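Local coordinates for DUF5625 domain-containing protein (Sulfurospirillum deleyianum, PDB 3NKG), which is of unknown function but folds as a two-sheet antiparallel beta-sandwich, consistent with membership of the galactose-binding-domain-like clan, at residues V20-I26 against G143-I149; S31-Q37 against D164-N170; V54-L58 against A130-D134; L58-Y63 against T123-G127. All coordinates share one frame; numbering follows the deposited sequence.

Contact 1 (V20-I26 against G143-I149); sequences VEKEVKI and GKYIFRI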
# COMPACT_ATOMS: atom_id res chain seq x y z
N VAL A 20 -12.31 -3.69 -5.46
CA VAL A 20 -12.65 -4.72 -4.51
C VAL A 20 -13.36 -4.10 -3.31
O VAL A 20 -13.00 -3.03 -2.84
CB VAL A 20 -11.40 -5.48 -4.03
CG1 VAL A 20 -11.79 -6.52 -3.00
CG2 VAL A 20 -10.72 -6.13 -5.20
N GLU A 21 -14.39 -4.78 -2.81
CA GLU A 21 -15.19 -4.27 -1.70
C GLU A 21 -15.30 -5.34 -0.62
O GLU A 21 -15.71 -6.46 -0.90
CB GLU A 21 -16.57 -3.87 -2.24
CG GLU A 21 -17.40 -3.01 -1.34
CD GLU A 21 -18.63 -2.46 -2.07
OE1 GLU A 21 -18.47 -1.65 -3.00
OE2 GLU A 21 -19.77 -2.84 -1.69
N LYS A 22 -14.90 -5.02 0.61
CA LYS A 22 -15.11 -5.98 1.70
C LYS A 22 -15.60 -5.35 3.00
O LYS A 22 -15.27 -4.20 3.30
CB LYS A 22 -13.86 -6.82 1.94
CG LYS A 22 -13.62 -7.84 0.84
CD LYS A 22 -12.23 -8.46 0.90
CE LYS A 22 -11.93 -9.22 -0.39
NZ LYS A 22 -10.59 -9.89 -0.36
N GLU A 23 -16.40 -6.10 3.74
CA GLU A 23 -16.81 -5.68 5.06
C GLU A 23 -15.66 -5.92 6.02
O GLU A 23 -14.95 -6.92 5.94
CB GLU A 23 -18.05 -6.42 5.54
CG GLU A 23 -18.48 -6.01 6.94
CD GLU A 23 -19.78 -6.68 7.38
OE1 GLU A 23 -20.64 -6.96 6.50
OE2 GLU A 23 -19.94 -6.91 8.60
N VAL A 24 -15.47 -4.97 6.92
CA VAL A 24 -14.33 -4.96 7.78
C VAL A 24 -14.81 -4.66 9.18
O VAL A 24 -15.53 -3.68 9.41
CB VAL A 24 -13.36 -3.85 7.33
CG1 VAL A 24 -12.36 -3.55 8.44
CG2 VAL A 24 -12.68 -4.24 6.02
N LYS A 25 -14.39 -5.50 10.13
CA LYS A 25 -14.78 -5.32 11.51
C LYS A 25 -13.61 -4.79 12.32
O LYS A 25 -12.58 -5.43 12.41
CB LYS A 25 -15.30 -6.64 12.09
CG LYS A 25 -15.88 -6.51 13.50
CD LYS A 25 -16.69 -7.75 13.88
CE LYS A 25 -17.28 -7.65 15.28
NZ LYS A 25 -18.09 -8.86 15.64
N ILE A 26 -13.79 -3.61 12.90
CA ILE A 26 -12.82 -3.04 13.83
C ILE A 26 -13.20 -3.39 15.28
O ILE A 26 -14.27 -2.98 15.75
CB ILE A 26 -12.75 -1.51 13.66
CG1 ILE A 26 -12.44 -1.13 12.20
CG2 ILE A 26 -11.74 -0.91 14.63
CD1 ILE A 26 -11.06 -1.61 11.68
N GLY A 143 -16.42 -1.09 15.45
CA GLY A 143 -17.62 -1.16 14.65
C GLY A 143 -17.41 -1.92 13.36
O GLY A 143 -16.40 -2.60 13.19
N LYS A 144 -18.37 -1.78 12.45
CA LYS A 144 -18.36 -2.47 11.18
C LYS A 144 -18.31 -1.46 10.06
O LYS A 144 -18.98 -0.42 10.12
CB LYS A 144 -19.63 -3.32 11.03
CG LYS A 144 -19.37 -4.74 10.53
CD LYS A 144 -19.92 -5.80 11.49
CE LYS A 144 -21.45 -5.91 11.42
NZ LYS A 144 -21.99 -6.97 12.35
N TYR A 145 -17.53 -1.77 9.02
CA TYR A 145 -17.30 -0.85 7.91
C TYR A 145 -17.30 -1.58 6.56
O TYR A 145 -17.00 -2.78 6.49
CB TYR A 145 -15.94 -0.14 8.08
CG TYR A 145 -15.83 0.64 9.37
CD1 TYR A 145 -15.38 0.02 10.54
CD2 TYR A 145 -16.18 1.98 9.42
CE1 TYR A 145 -15.27 0.72 11.72
CE2 TYR A 145 -16.08 2.70 10.60
CZ TYR A 145 -15.63 2.06 11.75
OH TYR A 145 -15.56 2.76 12.93
N ILE A 146 -17.64 -0.86 5.50
CA ILE A 146 -17.39 -1.35 4.15
C ILE A 146 -16.22 -0.57 3.55
O ILE A 146 -16.28 0.66 3.41
CB ILE A 146 -18.62 -1.17 3.25
CG1 ILE A 146 -19.83 -1.89 3.88
CG2 ILE A 146 -18.33 -1.64 1.82
CD1 ILE A 146 -19.53 -3.30 4.26
N PHE A 147 -15.16 -1.29 3.21
CA PHE A 147 -14.04 -0.70 2.51
C PHE A 147 -14.14 -1.02 1.03
O PHE A 147 -14.28 -2.16 0.63
CB PHE A 147 -12.74 -1.27 3.05
CG PHE A 147 -12.24 -0.60 4.30
CD1 PHE A 147 -12.93 -0.75 5.50
CD2 PHE A 147 -11.07 0.16 4.28
CE1 PHE A 147 -12.46 -0.13 6.67
CE2 PHE A 147 -10.60 0.76 5.42
CZ PHE A 147 -11.29 0.62 6.63
N ARG A 148 -14.07 0.01 0.20
CA ARG A 148 -14.01 -0.19 -1.23
C ARG A 148 -12.66 0.34 -1.69
O ARG A 148 -12.29 1.47 -1.38
CB ARG A 148 -15.15 0.55 -1.90
CG ARG A 148 -15.18 0.42 -3.40
CD ARG A 148 -16.28 1.30 -3.96
NE ARG A 148 -16.06 1.56 -5.38
CZ ARG A 148 -16.88 1.17 -6.34
NH1 ARG A 148 -16.59 1.47 -7.61
NH2 ARG A 148 -18.00 0.50 -6.05
N ILE A 149 -11.91 -0.49 -2.41
CA ILE A 149 -10.57 -0.12 -2.85
C ILE A 149 -10.50 -0.25 -4.36
O ILE A 149 -10.78 -1.31 -4.91
CB ILE A 149 -9.47 -1.00 -2.21
CG1 ILE A 149 -9.54 -0.95 -0.69
CG2 ILE A 149 -8.05 -0.51 -2.70
CD1 ILE A 149 -10.35 -2.08 -0.06
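Val24 and Phe147 meet on the inward face of this antiparallel strand pair, where Val24 CG2 lies 3.5 Å from Phe147 CD1. The valine's CB and CG1 also approach ring atoms CD1 and CE1. Phe147 has its CG anti to the carbonyl carbon (chi1 -83°), which swings the ring back along its own strand to Val24, the diagonal neighbour, rather than to Lys22, its hydrogen-bonded partner. Tyr145 does likewise (chi1 -58°): its ring reaches Ile26, crossing that side chain at about a right angle with CE1 3.4 Å from Ile26 CG1, while its hydroxyl bonds to the carbonyl of Asp141. On the outward face Ile146 spreads its two branches between two glutamates, CG2 against Glu21 CG (3.6 Å) and CD1 against Glu23 CB (3.7 Å). Glu21, extended, makes a long salt bridge from OE1 to Arg148 NH2 at 3.8 Å, with carboxylate and guanidinium planes 43° apart. Lys144 bends at its second and third torsions, which lays its aliphatic part beside the Glu23 carboxylate and leaves NZ 4.3 Å from Glu23 OE2, too far for an ion pair in contact. Underneath, eight backbone hydrogen bonds join four pairs, from Val20 with Ile149 to Ile26 with Gly143. Largely charged on the Glu21-Lys144 face and, apart from Lys22, apolar on the other, where Val24 and Phe147 meet Ile167, the pair is typical of the edge of a beta-sandwich.

Contact 2 (S31-Q37 against D164-N170); sequences SYHLILQ and DFTIYIN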
# COMPACT_ATOMS: atom_id res chain seq x y z
N SER A 31 -5.93 3.67 16.11
CA SER A 31 -5.51 4.07 14.78
C SER A 31 -4.99 2.84 14.06
O SER A 31 -4.47 1.91 14.71
CB SER A 31 -4.45 5.19 14.81
OG SER A 31 -3.28 4.79 15.50
N TYR A 32 -5.14 2.84 12.74
CA TYR A 32 -4.82 1.70 11.90
C TYR A 32 -4.05 2.12 10.68
O TYR A 32 -4.42 3.06 9.99
CB TYR A 32 -6.08 0.99 11.40
CG TYR A 32 -6.80 0.29 12.51
CD1 TYR A 32 -7.63 0.99 13.37
CD2 TYR A 32 -6.62 -1.07 12.72
CE1 TYR A 32 -8.28 0.34 14.43
CE2 TYR A 32 -7.26 -1.72 13.74
CZ TYR A 32 -8.09 -1.02 14.60
OH TYR A 32 -8.73 -1.69 15.63
N HIS A 33 -3.01 1.36 10.37
CA HIS A 33 -2.28 1.57 9.14
C HIS A 33 -2.99 0.88 7.99
O HIS A 33 -3.45 -0.26 8.13
CB HIS A 33 -0.87 0.99 9.25
CG HIS A 33 -0.04 1.62 10.32
ND1 HIS A 33 0.06 2.99 10.46
CD2 HIS A 33 0.73 1.08 11.29
CE1 HIS A 33 0.85 3.26 11.48
NE2 HIS A 33 1.27 2.12 12.00
N LEU A 34 -3.04 1.58 6.85
CA LEU A 34 -3.50 1.02 5.59
C LEU A 34 -2.29 0.94 4.66
O LEU A 34 -1.63 1.95 4.45
CB LEU A 34 -4.54 1.92 4.94
CG LEU A 34 -5.74 2.35 5.78
CD1 LEU A 34 -6.79 2.95 4.88
CD2 LEU A 34 -6.32 1.16 6.52
N ILE A 35 -2.00 -0.24 4.13
CA ILE A 35 -0.77 -0.41 3.35
C ILE A 35 -1.00 -1.36 2.20
O ILE A 35 -2.01 -2.08 2.16
CB ILE A 35 0.38 -1.01 4.20
CG1 ILE A 35 0.12 -2.49 4.47
CG2 ILE A 35 0.56 -0.24 5.54
CD1 ILE A 35 1.16 -3.17 5.34
N LEU A 36 -0.07 -1.38 1.26
CA LEU A 36 -0.06 -2.41 0.24
C LEU A 36 1.13 -3.30 0.49
O LEU A 36 2.25 -2.80 0.72
CB LEU A 36 0.06 -1.78 -1.16
CG LEU A 36 -1.03 -0.79 -1.54
CD1 LEU A 36 -0.71 -0.19 -2.89
CD2 LEU A 36 -2.38 -1.47 -1.54
N GLN A 37 0.92 -4.61 0.41
CA GLN A 37 2.00 -5.59 0.55
C GLN A 37 2.17 -6.37 -0.74
O GLN A 37 1.20 -6.97 -1.23
CB GLN A 37 1.68 -6.59 1.67
CG GLN A 37 1.50 -5.96 3.04
CD GLN A 37 1.26 -7.01 4.11
OE1 GLN A 37 0.19 -7.64 4.16
NE2 GLN A 37 2.25 -7.23 4.96
N ASP A 164 -1.60 -7.32 -1.67
CA ASP A 164 -2.66 -7.24 -0.66
C ASP A 164 -2.83 -5.79 -0.20
O ASP A 164 -1.84 -5.11 0.11
CB ASP A 164 -2.31 -8.07 0.57
CG ASP A 164 -2.47 -9.55 0.35
OD1 ASP A 164 -3.37 -9.95 -0.42
OD2 ASP A 164 -1.70 -10.33 0.95
N PHE A 165 -4.06 -5.32 -0.17
CA PHE A 165 -4.41 -4.17 0.66
C PHE A 165 -4.59 -4.68 2.09
O PHE A 165 -5.37 -5.60 2.34
CB PHE A 165 -5.68 -3.50 0.15
CG PHE A 165 -6.18 -2.40 1.03
CD1 PHE A 165 -5.68 -1.11 0.90
CD2 PHE A 165 -7.16 -2.64 1.96
CE1 PHE A 165 -6.15 -0.09 1.72
CE2 PHE A 165 -7.63 -1.61 2.79
CZ PHE A 165 -7.12 -0.34 2.66
N THR A 166 -3.86 -4.08 3.02
CA THR A 166 -3.84 -4.57 4.40
C THR A 166 -4.14 -3.49 5.45
O THR A 166 -3.61 -2.38 5.38
CB THR A 166 -2.52 -5.28 4.69
OG1 THR A 166 -2.48 -6.48 3.93
CG2 THR A 166 -2.40 -5.65 6.17
N ILE A 167 -4.99 -3.84 6.42
CA ILE A 167 -5.28 -2.97 7.56
C ILE A 167 -4.72 -3.63 8.81
O ILE A 167 -5.08 -4.77 9.14
CB ILE A 167 -6.80 -2.77 7.74
CG1 ILE A 167 -7.43 -2.30 6.44
CG2 ILE A 167 -7.11 -1.74 8.87
CD1 ILE A 167 -8.87 -2.67 6.29
N TYR A 168 -3.82 -2.94 9.50
CA TYR A 168 -3.39 -3.46 10.79
C TYR A 168 -3.25 -2.35 11.84
O TYR A 168 -3.07 -1.18 11.52
CB TYR A 168 -2.11 -4.32 10.66
CG TYR A 168 -0.86 -3.53 10.38
CD1 TYR A 168 0.07 -3.28 11.38
CD2 TYR A 168 -0.59 -3.03 9.11
CE1 TYR A 168 1.23 -2.55 11.13
CE2 TYR A 168 0.56 -2.29 8.86
CZ TYR A 168 1.47 -2.06 9.87
OH TYR A 168 2.62 -1.33 9.62
N ILE A 169 -3.34 -2.74 13.11
CA ILE A 169 -3.44 -1.76 14.18
C ILE A 169 -2.09 -1.06 14.32
O ILE A 169 -1.05 -1.69 14.16
CB ILE A 169 -3.88 -2.42 15.50
CG1 ILE A 169 -4.55 -1.39 16.42
CG2 ILE A 169 -2.70 -3.11 16.17
CD1 ILE A 169 -5.16 -1.98 17.67
N ASN A 170 -2.12 0.24 14.58
CA ASN A 170 -0.90 1.01 14.80
C ASN A 170 -0.45 0.89 16.27
O ASN A 170 -1.06 1.48 17.15
CB ASN A 170 -1.15 2.47 14.44
CG ASN A 170 -0.03 3.40 14.90
OD1 ASN A 170 1.12 2.98 15.05
ND2 ASN A 170 -0.37 4.67 15.11
O HOH W 1 -0.93 -10.21 3.29
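Leu34 and Ile167 lie side by side on the buried face of the pair, pointing the same way, with Leu34 CD2 3.6 Å from Ile167 CG1. Next to them the Phe165 ring turns its edge to two leucine methyls, Leu34 CD1 and Leu36 CD2, the former 4.0 Å from Phe165 CZ. At the other end Ile169 CG1 sits over one face of the Tyr32 ring, 4.2 Å from its centroid, and the Tyr32 hydroxyl bonds to the carbonyl of Glu28.

The opposite face is more polar and partly open to solvent. Tyr168 holds its CG between the backbone N and the carbonyl carbon (chi1 72°), and the ring thereby lies against His33, whose CB stands over it 4.0 Å from the centroid. Asn170 CB in turn covers a face of the His33 imidazole, and ND2 of Asn170 donates to Ser31 OG at 2.9 Å; ND1 of His33 pairs with Thr137. Farther along, Thr166 OG1, also bonded to Ser8, donates to Gln37 OE1 at 2.9 Å, from above the carbonyl plane. A water beside Asp164 donates to the same Gln37 oxygen, so that the amide is held through OE1 by one protein hydroxyl and one solvent molecule. The pair forms the middle of its four-stranded sheet, with the apolar Leu34-Phe165-Ile167 face turned to Phe147 and Ile149 of the other sheet, as in a beta-sandwich.

Contact 3 (V54-L58 against A130-D134); sequences VWKFL and AYTRD. With ACY (acetic acid), chain C.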
# COMPACT_ATOMS: atom_id res chain seq x y z
N VAL A 54 10.91 -5.28 -7.57
CA VAL A 54 9.85 -4.76 -6.71
C VAL A 54 10.34 -3.55 -5.93
O VAL A 54 9.61 -2.57 -5.80
CB VAL A 54 9.25 -5.81 -5.77
CG1 VAL A 54 8.33 -5.14 -4.76
CG2 VAL A 54 8.49 -6.86 -6.58
N TRP A 55 11.57 -3.62 -5.42
CA TRP A 55 12.19 -2.46 -4.83
C TRP A 55 12.19 -1.27 -5.81
O TRP A 55 11.83 -0.15 -5.47
CB TRP A 55 13.63 -2.79 -4.47
CG TRP A 55 14.17 -1.93 -3.42
CD1 TRP A 55 13.63 -0.77 -2.94
CD2 TRP A 55 15.36 -2.16 -2.67
NE1 TRP A 55 14.42 -0.26 -1.93
CE2 TRP A 55 15.50 -1.10 -1.76
CE3 TRP A 55 16.35 -3.16 -2.71
CZ2 TRP A 55 16.57 -1.01 -0.87
CZ3 TRP A 55 17.41 -3.07 -1.83
CH2 TRP A 55 17.51 -2.00 -0.93
N LYS A 56 12.59 -1.52 -7.04
CA LYS A 56 12.62 -0.46 -8.04
C LYS A 56 11.24 0.23 -8.17
O LYS A 56 11.14 1.48 -8.17
CB LYS A 56 13.06 -1.03 -9.39
CG LYS A 56 12.90 -0.03 -10.55
CD LYS A 56 13.42 -0.65 -11.86
CE LYS A 56 12.73 -0.08 -13.09
NZ LYS A 56 13.22 -0.81 -14.31
N PHE A 57 10.20 -0.58 -8.28
CA PHE A 57 8.80 -0.10 -8.39
C PHE A 57 8.38 0.72 -7.15
O PHE A 57 7.76 1.77 -7.27
CB PHE A 57 7.86 -1.32 -8.57
CG PHE A 57 6.43 -0.95 -8.83
CD1 PHE A 57 5.53 -0.80 -7.79
CD2 PHE A 57 5.98 -0.74 -10.14
CE1 PHE A 57 4.18 -0.45 -8.04
CE2 PHE A 57 4.65 -0.40 -10.40
CZ PHE A 57 3.74 -0.25 -9.35
N LEU A 58 8.66 0.19 -5.95
CA LEU A 58 8.30 0.89 -4.70
C LEU A 58 9.03 2.23 -4.50
O LEU A 58 8.44 3.19 -3.99
CB LEU A 58 8.58 -0.02 -3.49
CG LEU A 58 7.65 -1.24 -3.33
CD1 LEU A 58 8.06 -2.15 -2.16
CD2 LEU A 58 6.22 -0.74 -3.17
N ALA A 130 8.37 -5.36 5.01
CA ALA A 130 9.01 -5.95 3.85
C ALA A 130 8.17 -5.76 2.60
O ALA A 130 7.01 -6.15 2.55
CB ALA A 130 9.28 -7.44 4.07
N TYR A 131 8.77 -5.16 1.58
CA TYR A 131 8.09 -4.97 0.29
C TYR A 131 6.70 -4.39 0.46
O TYR A 131 5.72 -4.95 -0.02
CB TYR A 131 8.05 -6.29 -0.50
CG TYR A 131 9.44 -6.81 -0.78
CD1 TYR A 131 10.25 -6.19 -1.74
CD2 TYR A 131 9.96 -7.91 -0.09
CE1 TYR A 131 11.52 -6.65 -2.03
CE2 TYR A 131 11.26 -8.37 -0.36
CZ TYR A 131 12.03 -7.74 -1.33
OH TYR A 131 13.30 -8.18 -1.61
N THR A 132 6.63 -3.28 1.18
CA THR A 132 5.34 -2.64 1.42
C THR A 132 5.34 -1.20 0.93
O THR A 132 6.38 -0.54 0.79
CB THR A 132 4.97 -2.60 2.95
OG1 THR A 132 5.90 -1.75 3.63
CG2 THR A 132 4.99 -3.98 3.57
N ARG A 133 4.15 -0.71 0.66
CA ARG A 133 4.00 0.72 0.47
C ARG A 133 2.93 1.21 1.45
O ARG A 133 1.83 0.65 1.51
CB ARG A 133 3.62 1.06 -0.95
CG ARG A 133 3.26 2.53 -1.03
CD ARG A 133 3.22 3.02 -2.38
NE ARG A 133 4.53 3.10 -3.04
CZ ARG A 133 4.64 3.29 -4.34
NH1 ARG A 133 3.51 3.37 -5.07
NH2 ARG A 133 5.83 3.37 -4.94
N ASP A 134 3.28 2.20 2.26
CA ASP A 134 2.41 2.77 3.27
C ASP A 134 1.48 3.79 2.60
O ASP A 134 1.95 4.69 1.90
CB ASP A 134 3.25 3.42 4.38
CG ASP A 134 3.90 2.37 5.33
OD1 ASP A 134 3.54 1.18 5.24
OD2 ASP A 134 4.78 2.74 6.15
C ACY C . 12.17 -3.68 0.70
O ACY C . 12.15 -2.42 0.63
OXT ACY C . 11.74 -4.42 1.64
CH3 ACY C . 12.78 -4.37 -0.46
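Arg133 reaches the end of helix 49-58 and its Leu58 by leaving its backbone with CG anti to N (chi1 171°) and then bending at chi3 (-69°), which carries NH2 to Leu58 O at 2.8 Å. The carbonyl oxygen lies in the guanidinium plane, at its edge, yet the donor stands above the carbonyl plane, so the bond misses the lone-pair direction. Leu58 sends its own branches the opposite way past the arginine: CD2 lies 3.9 Å from Arg133 CB, and CD1 rests on the backbone of Tyr131, 3.7 Å from its C. Since NE bonds to the carbonyl of Gly125 and NH1 to that of Thr96, three backbone oxygens hold the buried guanidinium in one orientation, and its charge probably suits the negative end of the helix dipole.

Tyr131 crosses Val54 at about a right angle, its CD1 3.7 Å from Val54 CG1. A bound acetic acid molecule, probably from the crystallisation liquor, lies between this ring and Trp55: its OXT takes the Tyr131 N-H at 3.1 Å and sits over the centre of the tyrosine ring, while its methyl stands over the indole face. With a serine replacing Tyr131, a gap would probably open beside Val54 CG1, and the acetic acid would lose the ring it lies over.

The helix end thus lies beside the start of strand 132-140, with Phe38 of neighbouring strand 30-38 touching Val54, Phe57 and Leu58, and Val98 of strand 98-107 packed on Phe57 and Arg133.

Contact 4 (L58-Y63 against T123-G127); sequences LGFNSY and TKGNG. With ACY (acetic acid), chain C.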
# COMPACT_ATOMS: atom_id res chain seq x y z
N LEU A 58 8.66 0.19 -5.95
CA LEU A 58 8.30 0.89 -4.70
C LEU A 58 9.03 2.23 -4.50
O LEU A 58 8.44 3.19 -3.99
CB LEU A 58 8.58 -0.02 -3.49
CG LEU A 58 7.65 -1.24 -3.33
CD1 LEU A 58 8.06 -2.15 -2.16
CD2 LEU A 58 6.22 -0.74 -3.17
N GLY A 59 10.31 2.28 -4.86
CA GLY A 59 11.13 3.44 -4.57
C GLY A 59 11.97 3.25 -3.31
O GLY A 59 11.89 2.20 -2.67
N PHE A 60 12.75 4.27 -2.95
CA PHE A 60 13.66 4.23 -1.80
C PHE A 60 13.33 5.24 -0.69
O PHE A 60 13.72 5.04 0.45
CB PHE A 60 15.09 4.48 -2.30
CG PHE A 60 15.66 3.32 -3.07
CD1 PHE A 60 15.22 3.05 -4.36
CD2 PHE A 60 16.61 2.50 -2.51
CE1 PHE A 60 15.73 1.98 -5.07
CE2 PHE A 60 17.14 1.42 -3.22
CZ PHE A 60 16.69 1.15 -4.50
N ASN A 61 12.68 6.34 -1.06
CA ASN A 61 12.26 7.35 -0.09
C ASN A 61 11.14 6.81 0.80
O ASN A 61 10.35 5.97 0.36
CB ASN A 61 11.77 8.61 -0.84
CG ASN A 61 12.92 9.37 -1.51
OD1 ASN A 61 14.06 9.25 -1.08
ND2 ASN A 61 12.62 10.14 -2.56
N SER A 62 11.07 7.30 2.04
CA SER A 62 10.08 6.83 2.99
C SER A 62 9.32 7.99 3.63
O SER A 62 9.92 9.02 3.96
CB SER A 62 10.75 6.01 4.12
OG SER A 62 11.53 4.95 3.61
N TYR A 63 8.02 7.79 3.82
CA TYR A 63 7.12 8.80 4.37
C TYR A 63 6.29 8.20 5.51
O TYR A 63 5.80 7.09 5.40
CB TYR A 63 6.22 9.34 3.25
CG TYR A 63 6.99 10.00 2.13
CD1 TYR A 63 7.51 9.24 1.08
CD2 TYR A 63 7.21 11.37 2.12
CE1 TYR A 63 8.24 9.83 0.07
CE2 TYR A 63 7.95 11.99 1.10
CZ TYR A 63 8.46 11.20 0.08
OH TYR A 63 9.17 11.78 -0.96
N THR A 123 -0.21 7.27 -3.92
CA THR A 123 0.76 6.56 -3.07
C THR A 123 2.16 6.56 -3.69
O THR A 123 2.32 6.58 -4.95
CB THR A 123 0.30 5.14 -2.78
OG1 THR A 123 0.55 4.31 -3.92
CG2 THR A 123 -1.20 5.11 -2.45
N LYS A 124 3.17 6.53 -2.83
CA LYS A 124 4.54 6.56 -3.30
C LYS A 124 5.43 6.02 -2.20
O LYS A 124 5.03 5.92 -1.05
CB LYS A 124 4.97 7.99 -3.62
CG LYS A 124 4.74 8.94 -2.43
CD LYS A 124 5.36 10.31 -2.67
CE LYS A 124 5.02 11.23 -1.51
NZ LYS A 124 5.37 12.64 -1.81
N GLY A 125 6.66 5.67 -2.56
CA GLY A 125 7.63 5.39 -1.53
C GLY A 125 7.60 3.97 -1.00
O GLY A 125 6.81 3.10 -1.38
N ASN A 126 8.49 3.77 -0.05
CA ASN A 126 8.84 2.47 0.44
C ASN A 126 8.35 2.41 1.89
O ASN A 126 8.85 3.14 2.73
CB ASN A 126 10.37 2.39 0.34
CG ASN A 126 10.91 1.06 0.74
OD1 ASN A 126 10.81 0.66 1.89
ND2 ASN A 126 11.53 0.37 -0.22
N GLY A 127 7.38 1.55 2.17
CA GLY A 127 6.81 1.41 3.52
C GLY A 127 7.69 0.73 4.57
O GLY A 127 8.77 0.23 4.28
C ACY C . 12.17 -3.68 0.70
O ACY C . 12.15 -2.42 0.63
OXT ACY C . 11.74 -4.42 1.64
CH3 ACY C . 12.78 -4.37 -0.46
O HOH W 2 11.04 2.23 4.28
O HOH W 3 7.06 5.39 3.25
O HOH W 4 7.72 13.85 -2.47
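Asn126 joins the loop between strands 113-123 and 132-140 to the glycine-terminated end of helix 49-58, where Gly59 leaves the helix with a positive phi (98°). Two direct hydrogen bonds cross the gap. The backbone N of Asn126 donates to Asn61 O at 2.9 Å, and its side-chain ND2, placed by a CG anti to the backbone N (chi1 -177°), donates to Gly59 O at 3.1 Å, nearly in the amide plane. ND2 also donates to O of the bound acetic acid molecule; both N-H groups thus have acceptors, which probably fixes the amide's orientation in this crystal.

Sterically, Gly125 allows the close approach: a CB there would come about 3.0 Å from Asn61 O. Gly125 O faces Leu58 O, two acceptors 3.1 Å apart.

The cation-pi and CH-pi contacts come from Lys124, whose extended chain crosses Tyr63 at about a right angle. CE stands over the ring centre, 3.8 Å from the centroid, with NZ at 4.3 Å in the cation-pi contact. A leucine in place of Tyr63 takes away ring and hydroxyl, and is likely to leave Lys124 freer to move and Asp94 short of one hydrogen bond.

Solvent completes the join. One water lies 2.8 Å from Ser62 OG and donates to Asn126 O; another donates to Tyr63 OH while accepting from Lys124 NZ at 2.7 Å.

In the fold
Contacts 1 and 2 pair strands in the two facing four-stranded sheets; their centres are about 13 Å apart and they touch through the apolar interior, as where Phe147 meets Ile167. Along the chain their segments alternate, so strands 18-26 and 30-38, and likewise 143-151 and 163-169, pass from one sheet to the other. Contacts 3 and 4 are nested inside both loops so closed. Their centres are about 7 Å apart and about 24 and 25 Å from that of contact 1, on the far side of the chain's centre; they share Leu58 and the bound acetic acid. Contact 3 touches contact 2 through neighbouring strands 30-38 and 132-140, thereby tying the helical end of the molecule to the sandwich.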